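Local coordinates for intimin (Escherichia coli, PDB 1F00), which mediates cell adhesion by enteropathogenic Escherichia coli through a receptor, which it probably engages with the C-type lectin-like end of the molecule, at residues V194-A199 / W242-A247; T95-D100 / I165-S170. One frame throughout, in Å; residues are numbered along the deposited sequence.

The chain first runs through an N-terminal Ig-like domain, whose strands lie before residue 95. Contact 2 then opens at residues 95-100. It closes a loop of 64 residues with no helix, 27 of them in strands, when the chain returns at 165-170. It joins the two sheets of the second Ig-like domain. The chain goes on into the C-type lectin-like domain, where contact 1 opens at 194-199. Of the 42 residues that follow, 17 are helical, and 242-247 closes this second loop. The loops follow one another and neither nest nor cross. The contact centres lie 46 Å apart, with nearest atoms about 30 Å apart. Each contact lies within one domain, and the two do not touch.

Contact 1 of 2, residues V194-A199 / W242-A247; sequences VTYNDA and WVQQTA
Tyr196 and Trp242 set their rings almost at right angles in this C-type lectin-like domain, where the start of helix 196-205 meets the loop after strand 240-242. The Trp242 indole has Tyr196 CA over one face, a CH-pi contact 3.9 Å from the centroid of the five-membered ring. Val194 O lies at the indole edge, in plane. The Tyr196 ring has Gln245 CG over one face, a CH-pi contact offset toward the rim, and Val243 O at its edge. The rings form an offset edge-to-face pair, planes 86° apart, with the Tyr196 edge turned to the Trp242 face. Trp242 NE1 donates to Val194 O over 2.8 Å, coming from above the carbonyl plane. This bond helps fix the rotation of the indole. Ala199 CB meets Trp242 CD1 obliquely at 3.5 Å. Thr195 is the N-cap: its OG1 accepts from Asp198 N. Ala255 of strand 254-259 touches both aromatic residues. The amide of Gln245 is held elsewhere, by NE2 to Val254 O. With CG anti to the backbone N (chi1 173°), Tyr196 reaches to 244-245. There its OH accepts from Gln245 N at 3.0 Å, nearly straight at 164°, and a water links the same OH to Gln244 OE1.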
ATOM      1  N   VAL A 194     -29.974 -19.113  12.208  1.00 16.35           N
ATOM      2  CA  VAL A 194     -31.012 -19.722  11.394  1.00 16.77           C
ATOM      3  C   VAL A 194     -30.893 -21.241  11.399  1.00 17.90           C
ATOM      4  O   VAL A 194     -29.890 -21.790  11.858  1.00 17.73           O
ATOM      5  CB  VAL A 194     -30.912 -19.219   9.935  1.00 17.38           C
ATOM      6  CG1 VAL A 194     -31.147 -17.720   9.889  1.00 16.78           C
ATOM      7  CG2 VAL A 194     -29.533 -19.554   9.350  1.00 13.81           C
ATOM      8  N   THR A 195     -31.917 -21.925  10.898  1.00 15.33           N
ATOM      9  CA  THR A 195     -31.857 -23.381  10.846  1.00 16.53           C
ATOM     10  C   THR A 195     -30.864 -23.746   9.748  1.00 16.07           C
ATOM     11  O   THR A 195     -30.478 -22.900   8.946  1.00 12.07           O
ATOM     12  CB  THR A 195     -33.220 -24.010  10.484  1.00 16.29           C
ATOM     13  OG1 THR A 195     -33.555 -23.677   9.131  1.00 14.61           O
ATOM     14  CG2 THR A 195     -34.306 -23.497  11.416  1.00 20.33           C
ATOM     15  N   TYR A 196     -30.458 -25.009   9.717  1.00 15.63           N
ATOM     16  CA  TYR A 196     -29.524 -25.472   8.702  1.00 17.70           C
ATOM     17  C   TYR A 196     -30.116 -25.266   7.303  1.00 17.15           C
ATOM     18  O   TYR A 196     -29.444 -24.753   6.412  1.00 16.97           O
ATOM     19  CB  TYR A 196     -29.190 -26.956   8.936  1.00 16.81           C
ATOM     20  CG  TYR A 196     -28.362 -27.586   7.837  1.00 16.37           C
ATOM     21  CD1 TYR A 196     -28.966 -28.100   6.691  1.00 15.52           C
ATOM     22  CD2 TYR A 196     -26.971 -27.630   7.921  1.00 12.40           C
ATOM     23  CE1 TYR A 196     -28.209 -28.642   5.655  1.00 17.71           C
ATOM     24  CE2 TYR A 196     -26.201 -28.165   6.887  1.00 15.28           C
ATOM     25  CZ  TYR A 196     -26.829 -28.671   5.758  1.00 15.85           C
ATOM     26  OH  TYR A 196     -26.085 -29.207   4.735  1.00 17.34           O
ATOM     27  N   ASN A 197     -31.371 -25.652   7.108  1.00 18.43           N
ATOM     28  CA  ASN A 197     -31.992 -25.490   5.795  1.00 21.36           C
ATOM     29  C   ASN A 197     -32.069 -24.034   5.356  1.00 20.78           C
ATOM     30  O   ASN A 197     -31.872 -23.728   4.177  1.00 19.57           O
ATOM     31  CB  ASN A 197     -33.386 -26.122   5.763  1.00 23.99           C
ATOM     32  CG  ASN A 197     -33.332 -27.636   5.659  1.00 27.72           C
ATOM     33  OD1 ASN A 197     -32.501 -28.189   4.935  1.00 29.86           O
ATOM     34  ND2 ASN A 197     -34.227 -28.314   6.370  1.00 31.17           N
ATOM     35  N   ASP A 198     -32.348 -23.131   6.293  1.00 18.61           N
ATOM     36  CA  ASP A 198     -32.411 -21.720   5.941  1.00 19.28           C
ATOM     37  C   ASP A 198     -31.026 -21.214   5.568  1.00 18.05           C
ATOM     38  O   ASP A 198     -30.891 -20.308   4.749  1.00 18.51           O
ATOM     39  CB  ASP A 198     -32.976 -20.882   7.089  1.00 20.15           C
ATOM     40  CG  ASP A 198     -34.484 -20.968   7.179  1.00 25.88           C
ATOM     41  OD1 ASP A 198     -35.114 -21.378   6.183  1.00 27.63           O
ATOM     42  OD2 ASP A 198     -35.044 -20.618   8.238  1.00 27.04           O
ATOM     43  N   ALA A 199     -29.995 -21.804   6.168  1.00 16.55           N
ATOM     44  CA  ALA A 199     -28.623 -21.399   5.879  1.00 15.88           C
ATOM     45  C   ALA A 199     -28.267 -21.832   4.462  1.00 15.26           C
ATOM     46  O   ALA A 199     -27.624 -21.096   3.717  1.00 16.36           O
ATOM     47  CB  ALA A 199     -27.670 -22.033   6.875  1.00 14.77           C
ATOM     48  N   TRP A 242     -22.844 -23.071  10.483  1.00 13.49           N
ATOM     49  CA  TRP A 242     -23.172 -24.398   9.967  1.00 13.84           C
ATOM     50  C   TRP A 242     -22.163 -24.838   8.906  1.00 13.32           C
ATOM     51  O   TRP A 242     -21.619 -24.000   8.183  1.00 11.88           O
ATOM     52  CB  TRP A 242     -24.540 -24.389   9.279  1.00 14.46           C
ATOM     53  CG  TRP A 242     -25.728 -24.056  10.125  1.00 16.36           C
ATOM     54  CD1 TRP A 242     -26.469 -22.911  10.083  1.00 16.14           C
ATOM     55  CD2 TRP A 242     -26.367 -24.915  11.075  1.00 16.55           C
ATOM     56  NE1 TRP A 242     -27.538 -23.006  10.943  1.00 15.39           N
ATOM     57  CE2 TRP A 242     -27.501 -24.227  11.562  1.00 14.75           C
ATOM     58  CE3 TRP A 242     -26.095 -26.203  11.557  1.00 17.27           C
ATOM     59  CZ2 TRP A 242     -28.367 -24.785  12.510  1.00 16.81           C
ATOM     60  CZ3 TRP A 242     -26.959 -26.759  12.505  1.00 19.33           C
ATOM     61  CH2 TRP A 242     -28.081 -26.047  12.967  1.00 18.21           C
ATOM     62  N   VAL A 243     -21.910 -26.142   8.820  1.00 14.12           N
ATOM     63  CA  VAL A 243     -21.043 -26.682   7.771  1.00 15.95           C
ATOM     64  C   VAL A 243     -21.888 -27.759   7.098  1.00 14.78           C
ATOM     65  O   VAL A 243     -22.753 -28.357   7.742  1.00 15.02           O
ATOM     66  CB  VAL A 243     -19.710 -27.317   8.300  1.00 15.04           C
ATOM     67  CG1 VAL A 243     -18.961 -26.319   9.170  1.00 16.66           C
ATOM     68  CG2 VAL A 243     -19.983 -28.613   9.042  1.00 16.39           C
ATOM     69  N   GLN A 244     -21.654 -27.994   5.808  1.00 16.69           N
ATOM     70  CA  GLN A 244     -22.409 -28.993   5.043  1.00 14.76           C
ATOM     71  C   GLN A 244     -22.570 -30.314   5.804  1.00 14.84           C
ATOM     72  O   GLN A 244     -21.618 -30.821   6.399  1.00 14.87           O
ATOM     73  CB  GLN A 244     -21.711 -29.267   3.702  1.00 13.71           C
ATOM     74  CG  GLN A 244     -22.540 -30.108   2.730  1.00 16.25           C
ATOM     75  CD  GLN A 244     -23.662 -29.316   2.089  1.00 17.99           C
ATOM     76  OE1 GLN A 244     -24.725 -29.862   1.774  1.00 20.46           O
ATOM     77  NE2 GLN A 244     -23.430 -28.023   1.876  1.00 17.05           N
ATOM     78  N   GLN A 245     -23.775 -30.872   5.776  1.00 15.53           N
ATOM     79  CA  GLN A 245     -24.035 -32.140   6.460  1.00 16.37           C
ATOM     80  C   GLN A 245     -23.322 -33.288   5.756  1.00 16.58           C
ATOM     81  O   GLN A 245     -23.210 -33.293   4.529  1.00 14.29           O
ATOM     82  CB  GLN A 245     -25.533 -32.479   6.451  1.00 15.75           C
ATOM     83  CG  GLN A 245     -26.427 -31.703   7.413  1.00 16.87           C
ATOM     84  CD  GLN A 245     -27.889 -32.095   7.249  1.00 18.90           C
ATOM     85  OE1 GLN A 245     -28.404 -32.127   6.133  1.00 18.24           O
ATOM     86  NE2 GLN A 245     -28.562 -32.398   8.357  1.00 15.00           N
ATOM     87  N   THR A 246     -22.833 -34.253   6.531  1.00 16.43           N
ATOM     88  CA  THR A 246     -22.224 -35.432   5.936  1.00 18.29           C
ATOM     89  C   THR A 246     -23.444 -36.321   5.689  1.00 18.24           C
ATOM     90  O   THR A 246     -24.558 -35.990   6.116  1.00 18.33           O
ATOM     91  CB  THR A 246     -21.277 -36.179   6.907  1.00 17.38           C
ATOM     92  OG1 THR A 246     -22.017 -36.609   8.059  1.00 17.67           O
ATOM     93  CG2 THR A 246     -20.121 -35.282   7.339  1.00 18.86           C
ATOM     94  N   ALA A 247     -23.255 -37.439   5.003  1.00 19.09           N
ATOM     95  CA  ALA A 247     -24.376 -38.336   4.754  1.00 20.55           C
ATOM     96  C   ALA A 247     -24.978 -38.760   6.095  1.00 20.31           C
ATOM     97  O   ALA A 247     -26.199 -38.830   6.251  1.00 20.20           O
ATOM     98  CB  ALA A 247     -23.905 -39.557   3.972  1.00 20.76           C
TER
HETATM   99  O   HOH W   1     -27.717 -30.041   2.624  1.00 23.01           O

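Contact 2 of 2, residues T95-D100 / I165-S170; sequences TTLTID and ISVISS
Ser169 OG is hydrogen-bonded to Asp171 OD2, just past its own strand, and also lies against Leu97 CD2 at 3.5 Å. The hydroxyl has its polar partner in the link to strand 173-179, while a methyl from the facing segment packs beside it. The Ser169 torsion (chi1 51°) puts OG on the side where Leu97 CD2 lies.

The contact is the face-to-face packing of a beta sandwich, here in an Ig-like domain. No hydrogen bond joins 95-100 to 165-170, and strands 98-99 and 163-169 belong to different sheets. The touching parts run in roughly opposite directions, 151° apart. Leu97 faces Ser169 and Ile99 faces Val167, with CA atoms of the second pair 7.9 Å apart.

Leu97 does its touching with one branch. Its CD2 lies 3.6 Å from Val167 O and also meets Ile168 CA and Val167 CG1. The methyl therefore rests partly on backbone.

Ile99 CG1 and CD1 run along Val167 CG1, the two side chains pointing opposite ways. Ile99 CG1 meets Val167 CG1 at 3.7 Å. The extended Ile99 chain (chi2 175°) lays CD1 against Val167 CG1 at 3.9 Å and beside Ile165 O at 4.0 Å.

The side-chain amide of Gln173, in strand 173-179, bonds to Leu97 N through OE1 and to Thr95 O through NE2, and so ties 95-100 to the sheet of 163-169.

Strand 98-99 pairs with 124-130 in one sheet. Strand 163-169 is the middle one of three, between 136-140 and 173-179. Tyr136 of strand 136-140 touches both Leu97 and Val167, and Ala129 of strand 124-130 meets Val167 from the other sheet.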
ATOM      1  N   THR A  95      14.670   8.625  -0.617  1.00 21.10           N
ATOM      2  CA  THR A  95      14.741   7.207  -0.930  1.00 21.12           C
ATOM      3  C   THR A  95      13.537   6.827  -1.790  1.00 20.51           C
ATOM      4  O   THR A  95      12.507   7.496  -1.755  1.00 20.71           O
ATOM      5  CB  THR A  95      14.717   6.364   0.359  1.00 22.23           C
ATOM      6  OG1 THR A  95      15.971   6.505   1.042  1.00 26.11           O
ATOM      7  CG2 THR A  95      14.465   4.901   0.048  1.00 24.73           C
ATOM      8  N   THR A  96      13.687   5.756  -2.562  1.00 20.62           N
ATOM      9  CA  THR A  96      12.623   5.248  -3.423  1.00 20.13           C
ATOM     10  C   THR A  96      11.408   4.841  -2.588  1.00 20.34           C
ATOM     11  O   THR A  96      11.541   4.100  -1.613  1.00 17.81           O
ATOM     12  CB  THR A  96      13.093   3.999  -4.188  1.00 20.69           C
ATOM     13  OG1 THR A  96      14.274   4.311  -4.933  1.00 20.56           O
ATOM     14  CG2 THR A  96      12.004   3.517  -5.141  1.00 22.85           C
ATOM     15  N   LEU A  97      10.230   5.332  -2.966  1.00 20.78           N
ATOM     16  CA  LEU A  97       9.004   4.987  -2.261  1.00 20.17           C
ATOM     17  C   LEU A  97       8.709   3.523  -2.577  1.00 20.60           C
ATOM     18  O   LEU A  97       8.730   3.108  -3.738  1.00 18.65           O
ATOM     19  CB  LEU A  97       7.843   5.873  -2.726  1.00 18.03           C
ATOM     20  CG  LEU A  97       6.531   5.714  -1.948  1.00 17.43           C
ATOM     21  CD1 LEU A  97       6.778   5.952  -0.455  1.00 16.39           C
ATOM     22  CD2 LEU A  97       5.497   6.693  -2.488  1.00 13.03           C
ATOM     23  N   THR A  98       8.423   2.750  -1.539  1.00 20.86           N
ATOM     24  CA  THR A  98       8.174   1.327  -1.696  1.00 23.76           C
ATOM     25  C   THR A  98       7.108   0.809  -0.736  1.00 23.38           C
ATOM     26  O   THR A  98       6.943   1.329   0.366  1.00 22.81           O
ATOM     27  CB  THR A  98       9.477   0.532  -1.418  1.00 24.06           C
ATOM     28  OG1 THR A  98      10.482   0.915  -2.369  1.00 30.16           O
ATOM     29  CG2 THR A  98       9.234  -0.963  -1.513  1.00 25.49           C
ATOM     30  N   ILE A  99       6.382  -0.216  -1.170  1.00 23.07           N
ATOM     31  CA  ILE A  99       5.389  -0.841  -0.312  1.00 24.13           C
ATOM     32  C   ILE A  99       5.987  -2.189   0.087  1.00 27.09           C
ATOM     33  O   ILE A  99       6.337  -3.006  -0.773  1.00 26.75           O
ATOM     34  CB  ILE A  99       4.042  -1.056  -1.036  1.00 21.64           C
ATOM     35  CG1 ILE A  99       3.365   0.296  -1.269  1.00 19.38           C
ATOM     36  CG2 ILE A  99       3.132  -1.960  -0.195  1.00 20.81           C
ATOM     37  CD1 ILE A  99       2.081   0.222  -2.094  1.00 20.67           C
ATOM     38  N   ASP A 100       6.125  -2.398   1.395  1.00 28.19           N
ATOM     39  CA  ASP A 100       6.690  -3.627   1.953  1.00 29.34           C
ATOM     40  C   ASP A 100       5.669  -4.743   1.731  1.00 30.01           C
ATOM     41  O   ASP A 100       5.108  -5.290   2.684  1.00 30.21           O
ATOM     42  CB  ASP A 100       6.953  -3.412   3.451  1.00 28.44           C
ATOM     43  CG  ASP A 100       7.775  -4.523   4.079  1.00 30.98           C
ATOM     44  OD1 ASP A 100       7.955  -4.484   5.320  1.00 29.88           O
ATOM     45  OD2 ASP A 100       8.239  -5.425   3.346  1.00 31.57           O
ATOM     46  N   ILE A 165      -3.651  -1.014  -4.834  1.00 16.27           N
ATOM     47  CA  ILE A 165      -3.616  -0.039  -3.747  1.00 16.11           C
ATOM     48  C   ILE A 165      -2.358   0.759  -4.022  1.00 16.19           C
ATOM     49  O   ILE A 165      -1.285   0.181  -4.217  1.00 17.74           O
ATOM     50  CB  ILE A 165      -3.490  -0.707  -2.361  1.00 14.82           C
ATOM     51  CG1 ILE A 165      -4.673  -1.646  -2.126  1.00 14.21           C
ATOM     52  CG2 ILE A 165      -3.420   0.367  -1.264  1.00 14.61           C
ATOM     53  CD1 ILE A 165      -6.032  -0.973  -2.249  1.00 17.71           C
ATOM     54  N   SER A 166      -2.493   2.081  -4.063  1.00 16.58           N
ATOM     55  CA  SER A 166      -1.363   2.950  -4.337  1.00 16.73           C
ATOM     56  C   SER A 166      -1.093   3.903  -3.184  1.00 16.97           C
ATOM     57  O   SER A 166      -2.008   4.337  -2.494  1.00 14.51           O
ATOM     58  CB  SER A 166      -1.620   3.774  -5.605  1.00 14.37           C
ATOM     59  OG  SER A 166      -1.742   2.952  -6.752  1.00 15.29           O
ATOM     60  N   VAL A 167       0.176   4.209  -2.969  1.00 17.80           N
ATOM     61  CA  VAL A 167       0.548   5.156  -1.932  1.00 18.10           C
ATOM     62  C   VAL A 167       1.383   6.227  -2.614  1.00 19.33           C
ATOM     63  O   VAL A 167       2.154   5.933  -3.535  1.00 17.64           O
ATOM     64  CB  VAL A 167       1.396   4.505  -0.808  1.00 18.17           C
ATOM     65  CG1 VAL A 167       2.700   3.966  -1.375  1.00 15.37           C
ATOM     66  CG2 VAL A 167       1.684   5.535   0.284  1.00 18.35           C
ATOM     67  N   ILE A 168       1.205   7.471  -2.195  1.00 17.81           N
ATOM     68  CA  ILE A 168       1.994   8.561  -2.750  1.00 19.00           C
ATOM     69  C   ILE A 168       2.594   9.348  -1.591  1.00 19.07           C
ATOM     70  O   ILE A 168       1.966   9.504  -0.542  1.00 18.35           O
ATOM     71  CB  ILE A 168       1.142   9.511  -3.644  1.00 20.92           C
ATOM     72  CG1 ILE A 168      -0.015  10.108  -2.845  1.00 22.40           C
ATOM     73  CG2 ILE A 168       0.614   8.751  -4.849  1.00 19.69           C
ATOM     74  CD1 ILE A 168      -0.922  11.011  -3.674  1.00 22.47           C
ATOM     75  N   SER A 169       3.825   9.811  -1.769  1.00 17.19           N
ATOM     76  CA  SER A 169       4.498  10.597  -0.740  1.00 19.09           C
ATOM     77  C   SER A 169       4.492  12.038  -1.231  1.00 19.52           C
ATOM     78  O   SER A 169       4.506  12.275  -2.440  1.00 23.21           O
ATOM     79  CB  SER A 169       5.928  10.083  -0.538  1.00 15.99           C
ATOM     80  OG  SER A 169       6.617   9.975  -1.773  1.00 16.35           O
ATOM     81  N   SER A 170       4.477  12.998  -0.310  1.00 21.10           N
ATOM     82  CA  SER A 170       4.421  14.400  -0.700  1.00 20.20           C
ATOM     83  C   SER A 170       5.647  14.960  -1.411  1.00 21.46           C
ATOM     84  O   SER A 170       5.638  16.117  -1.831  1.00 21.97           O
ATOM     85  CB  SER A 170       4.052  15.284   0.504  1.00 22.09           C
ATOM     86  OG  SER A 170       4.960  15.134   1.573  1.00 23.37           O
TER